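Long-range contact in HD domain-containing protein (Aquifex aeolicus, PDB 2HEK), which binds zinc and, at sites well away from the metal, GDP, and may act as a dGTPase of the HD-domain family: residues 4-16 with 52-64. Sequence-based numbering, arbitrary orientation.
With ZN (zinc ion), chain D; GDP (guanosine-5'-diphosphate), chain H.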
# COMPACT_ATOMS: atom_id res chain seq x y z
N GLU A 4 2.16 15.36 -18.69
CA GLU A 4 2.03 14.52 -17.50
C GLU A 4 3.41 14.29 -16.89
O GLU A 4 4.36 13.97 -17.63
CB GLU A 4 1.51 13.14 -17.88
CG GLU A 4 0.07 13.02 -18.00
CD GLU A 4 -0.32 11.59 -18.34
OE1 GLU A 4 0.51 10.82 -18.90
OE2 GLU A 4 -1.46 11.24 -18.01
N PHE A 5 3.51 14.41 -15.57
CA PHE A 5 4.77 14.17 -14.85
C PHE A 5 4.51 13.04 -13.88
O PHE A 5 3.56 13.13 -13.10
CB PHE A 5 5.13 15.38 -14.00
CG PHE A 5 5.52 16.60 -14.80
CD1 PHE A 5 6.84 16.84 -15.12
CD2 PHE A 5 4.55 17.51 -15.21
CE1 PHE A 5 7.22 18.00 -15.83
CE2 PHE A 5 4.90 18.66 -15.95
CZ PHE A 5 6.24 18.89 -16.26
N SER A 6 5.36 12.02 -13.87
CA SER A 6 5.25 10.95 -12.87
C SER A 6 5.50 11.53 -11.51
O SER A 6 6.45 12.30 -11.33
CB SER A 6 6.32 9.83 -13.05
OG SER A 6 6.08 9.12 -14.24
N ASP A 7 4.66 11.13 -10.56
CA ASP A 7 4.84 11.55 -9.16
C ASP A 7 4.40 10.37 -8.34
O ASP A 7 3.21 10.03 -8.37
CB ASP A 7 3.97 12.79 -8.83
CG ASP A 7 4.24 13.37 -7.42
OD1 ASP A 7 4.74 12.63 -6.54
OD2 ASP A 7 3.94 14.58 -7.18
N PRO A 8 5.33 9.73 -7.61
CA PRO A 8 4.96 8.51 -6.85
C PRO A 8 3.89 8.78 -5.79
O PRO A 8 3.23 7.83 -5.35
CB PRO A 8 6.28 8.10 -6.17
CG PRO A 8 7.12 9.36 -6.15
CD PRO A 8 6.76 10.07 -7.43
N LEU A 9 3.67 10.05 -5.40
CA LEU A 9 2.60 10.33 -4.44
C LEU A 9 1.22 10.24 -5.10
O LEU A 9 0.25 9.92 -4.45
CB LEU A 9 2.77 11.73 -3.81
CG LEU A 9 3.61 11.77 -2.54
CD1 LEU A 9 5.09 11.31 -2.74
CD2 LEU A 9 3.51 13.18 -2.09
N TYR A 10 1.12 10.55 -6.39
CA TYR A 10 -0.20 10.79 -6.99
C TYR A 10 -0.43 9.97 -8.24
O TYR A 10 -1.53 9.97 -8.76
CB TYR A 10 -0.35 12.28 -7.38
CG TYR A 10 -0.18 13.17 -6.17
CD1 TYR A 10 0.82 14.15 -6.15
CD2 TYR A 10 -0.98 13.00 -5.03
CE1 TYR A 10 1.01 14.96 -5.03
CE2 TYR A 10 -0.78 13.80 -3.89
CZ TYR A 10 0.18 14.78 -3.91
OH TYR A 10 0.37 15.58 -2.83
N GLY A 11 0.61 9.31 -8.73
CA GLY A 11 0.54 8.65 -10.05
C GLY A 11 1.12 9.60 -11.10
O GLY A 11 2.31 9.52 -11.45
N PHE A 12 0.30 10.50 -11.60
CA PHE A 12 0.78 11.54 -12.56
C PHE A 12 0.23 12.89 -12.16
O PHE A 12 -0.86 12.95 -11.61
CB PHE A 12 0.32 11.20 -13.99
CG PHE A 12 1.05 10.03 -14.57
CD1 PHE A 12 2.24 10.23 -15.30
CD2 PHE A 12 0.60 8.73 -14.37
CE1 PHE A 12 2.93 9.15 -15.83
CE2 PHE A 12 1.30 7.64 -14.90
CZ PHE A 12 2.46 7.86 -15.63
N VAL A 13 1.00 13.95 -12.36
CA VAL A 13 0.49 15.31 -12.24
C VAL A 13 0.35 15.93 -13.65
O VAL A 13 1.32 15.99 -14.40
CB VAL A 13 1.40 16.16 -11.34
CG1 VAL A 13 0.98 17.66 -11.35
CG2 VAL A 13 1.41 15.54 -9.89
N ARG A 14 -0.86 16.35 -13.99
CA ARG A 14 -1.15 16.90 -15.29
C ARG A 14 -1.04 18.40 -15.17
O ARG A 14 -1.64 18.99 -14.27
CB ARG A 14 -2.57 16.51 -15.72
CG ARG A 14 -2.70 15.06 -16.16
CD ARG A 14 -4.13 14.70 -16.56
NE ARG A 14 -4.66 15.56 -17.63
CZ ARG A 14 -4.80 15.19 -18.90
NH1 ARG A 14 -4.44 13.98 -19.28
NH2 ARG A 14 -5.31 16.03 -19.80
N VAL A 15 -0.26 19.02 -16.04
CA VAL A 15 -0.06 20.45 -16.05
C VAL A 15 -0.42 21.06 -17.42
O VAL A 15 0.02 20.55 -18.46
CB VAL A 15 1.42 20.79 -15.73
CG1 VAL A 15 1.63 22.30 -15.62
CG2 VAL A 15 1.86 20.11 -14.39
N GLY A 16 -1.17 22.17 -17.42
CA GLY A 16 -1.54 22.91 -18.62
C GLY A 16 -0.45 23.84 -19.12
O GLY A 16 0.64 23.89 -18.56
N PHE A 52 11.13 21.43 -6.12
CA PHE A 52 10.56 21.29 -7.50
C PHE A 52 9.41 20.32 -7.49
O PHE A 52 8.28 20.66 -7.89
CB PHE A 52 11.66 20.85 -8.47
CG PHE A 52 11.22 20.74 -9.92
CD1 PHE A 52 11.43 21.80 -10.80
CD2 PHE A 52 10.68 19.55 -10.42
CE1 PHE A 52 11.06 21.70 -12.15
CE2 PHE A 52 10.27 19.43 -11.76
CZ PHE A 52 10.46 20.55 -12.64
N GLU A 53 9.63 19.10 -7.02
CA GLU A 53 8.53 18.13 -7.01
C GLU A 53 7.43 18.53 -6.06
O GLU A 53 6.25 18.28 -6.34
CB GLU A 53 9.02 16.72 -6.65
CG GLU A 53 10.17 16.19 -7.53
CD GLU A 53 11.55 16.49 -6.93
OE1 GLU A 53 11.91 15.88 -5.88
OE2 GLU A 53 12.26 17.32 -7.54
N HIS A 54 7.81 19.05 -4.89
CA HIS A 54 6.83 19.57 -3.93
C HIS A 54 5.91 20.63 -4.60
O HIS A 54 4.68 20.57 -4.47
CB HIS A 54 7.54 20.19 -2.70
CG HIS A 54 6.61 20.93 -1.78
ND1 HIS A 54 5.48 20.34 -1.25
CD2 HIS A 54 6.66 22.19 -1.29
CE1 HIS A 54 4.86 21.23 -0.48
NE2 HIS A 54 5.56 22.36 -0.49
N SER A 55 6.49 21.57 -5.35
CA SER A 55 5.68 22.61 -6.02
C SER A 55 4.69 22.04 -7.04
O SER A 55 3.56 22.52 -7.12
CB SER A 55 6.58 23.66 -6.70
OG SER A 55 7.38 24.31 -5.72
N LEU A 56 5.09 20.99 -7.78
CA LEU A 56 4.18 20.29 -8.71
C LEU A 56 3.07 19.62 -7.94
O LEU A 56 1.92 19.62 -8.36
CB LEU A 56 4.95 19.21 -9.52
CG LEU A 56 6.03 19.65 -10.53
CD1 LEU A 56 6.54 18.48 -11.39
CD2 LEU A 56 5.44 20.68 -11.43
N GLY A 57 3.42 19.06 -6.79
CA GLY A 57 2.44 18.42 -5.90
C GLY A 57 1.46 19.42 -5.33
O GLY A 57 0.26 19.16 -5.26
N VAL A 58 1.96 20.59 -4.92
CA VAL A 58 1.03 21.66 -4.44
C VAL A 58 0.03 22.10 -5.54
O VAL A 58 -1.19 22.20 -5.31
CB VAL A 58 1.81 22.86 -3.87
CG1 VAL A 58 0.83 23.97 -3.42
CG2 VAL A 58 2.67 22.44 -2.67
N TYR A 59 0.56 22.34 -6.74
CA TYR A 59 -0.28 22.61 -7.91
C TYR A 59 -1.36 21.51 -8.06
O TYR A 59 -2.52 21.82 -8.24
CB TYR A 59 0.59 22.67 -9.15
CG TYR A 59 -0.13 22.74 -10.49
CD1 TYR A 59 -0.56 21.57 -11.15
CD2 TYR A 59 -0.32 23.98 -11.12
CE1 TYR A 59 -1.23 21.66 -12.43
CE2 TYR A 59 -0.96 24.08 -12.38
CZ TYR A 59 -1.40 22.92 -13.03
OH TYR A 59 -2.03 23.04 -14.26
N HIS A 60 -0.98 20.24 -7.99
CA HIS A 60 -1.93 19.13 -8.16
C HIS A 60 -2.97 19.05 -7.02
O HIS A 60 -4.19 18.88 -7.27
CB HIS A 60 -1.12 17.82 -8.22
CG HIS A 60 -1.96 16.60 -8.21
ND1 HIS A 60 -2.67 16.17 -9.31
CD2 HIS A 60 -2.23 15.70 -7.22
CE1 HIS A 60 -3.34 15.07 -9.01
NE2 HIS A 60 -3.08 14.76 -7.75
N ILE A 61 -2.53 19.19 -5.77
CA ILE A 61 -3.48 19.19 -4.65
C ILE A 61 -4.41 20.43 -4.68
O ILE A 61 -5.60 20.32 -4.40
CB ILE A 61 -2.78 19.07 -3.26
CG1 ILE A 61 -2.15 17.69 -3.16
CG2 ILE A 61 -3.80 19.24 -2.08
CD1 ILE A 61 -3.19 16.53 -3.12
N THR A 62 -3.86 21.59 -5.05
CA THR A 62 -4.68 22.79 -5.22
C THR A 62 -5.78 22.54 -6.25
O THR A 62 -6.92 22.91 -6.00
CB THR A 62 -3.83 24.01 -5.65
OG1 THR A 62 -2.81 24.23 -4.66
CG2 THR A 62 -4.71 25.26 -5.74
N GLU A 63 -5.43 21.93 -7.38
CA GLU A 63 -6.42 21.54 -8.42
C GLU A 63 -7.55 20.72 -7.82
O GLU A 63 -8.75 21.01 -8.04
CB GLU A 63 -5.75 20.75 -9.55
CG GLU A 63 -6.63 20.47 -10.81
CD GLU A 63 -5.76 20.03 -11.98
OE1 GLU A 63 -5.07 18.99 -11.85
OE2 GLU A 63 -5.73 20.75 -13.02
N ARG A 64 -7.17 19.69 -7.07
CA ARG A 64 -8.12 18.78 -6.46
C ARG A 64 -9.06 19.51 -5.51
O ARG A 64 -10.29 19.32 -5.55
CB ARG A 64 -7.36 17.66 -5.70
CG ARG A 64 -6.71 16.62 -6.61
CD ARG A 64 -7.74 15.62 -7.14
NE ARG A 64 -7.12 14.47 -7.82
CZ ARG A 64 -6.86 14.40 -9.13
NH1 ARG A 64 -7.17 15.40 -9.94
NH2 ARG A 64 -6.29 13.30 -9.64
ZN ZN D . 5.71 24.48 0.31
PB GDP H . 8.85 15.28 -25.30
O1B GDP H . 8.97 13.77 -25.24
O2B GDP H . 8.48 15.69 -26.71
O3B GDP H . 7.76 15.74 -24.36
O3A GDP H . 10.28 15.96 -24.91
PA GDP H . 10.60 16.56 -23.44
O1A GDP H . 9.62 17.66 -23.06
O2A GDP H . 12.02 17.08 -23.32
O5' GDP H . 10.41 15.27 -22.49
C5' GDP H . 10.54 15.33 -21.08
C4' GDP H . 9.31 14.68 -20.46
O4' GDP H . 9.60 14.45 -19.09
C3' GDP H . 8.07 15.58 -20.53
O3' GDP H . 7.07 15.05 -21.41
C2' GDP H . 7.57 15.66 -19.09
O2' GDP H . 6.46 14.79 -18.92
C1' GDP H . 8.73 15.17 -18.22
N9 GDP H . 9.47 16.28 -17.54
C8 GDP H . 10.12 16.16 -16.36
N7 GDP H . 10.70 17.33 -15.97
C5 GDP H . 10.42 18.25 -16.91
C6 GDP H . 10.71 19.68 -17.14
O6 GDP H . 11.39 20.33 -16.34
N1 GDP H . 10.22 20.26 -18.24
C2 GDP H . 9.49 19.60 -19.17
N2 GDP H . 9.03 20.26 -20.26
N3 GDP H . 9.18 18.28 -19.03
C4 GDP H . 9.61 17.56 -17.95
O HOH W 1 5.81 16.11 -8.14
O HOH W 2 -2.72 17.99 -11.63
O HOH W 3 -4.27 20.09 -15.07
O HOH W 4 4.75 25.26 -1.63
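E53 meets D7 through a water. The water donates to D7 OD2 and to the backbone O of E53, while R168 pairs with the same carboxylate as a salt bridge. One turn on, L56 CD1 lies over one face of the F5 ring, 4.2 Å from its centroid, a CH-pi contact. GDP O2' lies over the opposite face, and F5 CE1 comes within 3.2 Å of GDP C4. G57 has no side chain, and its CA lies 3.8 Å from Y10 CE1. Y59 reaches the strand 11-16, its ring edge turned to the backbone O of R14. Its CE1 also packs on V15 CG2, 4.0 Å away. H60 has CG anti to its backbone N (chi1 173°), which brings CD2 over one face of the Y10 ring. H60 CD2 sits 3.4 Å from Y10 CG, with the ring planes 39° apart. V13 packs both methyls on H60 CB. I61 CG1 touches Y10 OH, which is hydrogen-bonded to D164. With an alanine at Y10, H60 CD2 and I61 would probably lose their aromatic cover and D164 this hydroxyl partner. Two waters link E63 to R14 O, and one also bonds H60 ND1; E63 OE2 forms a salt bridge with K78 as well. The arrangement is a beta hairpin with a classic bulge, laid across the HD-domain helix that supplies H54, one of the zinc ligands.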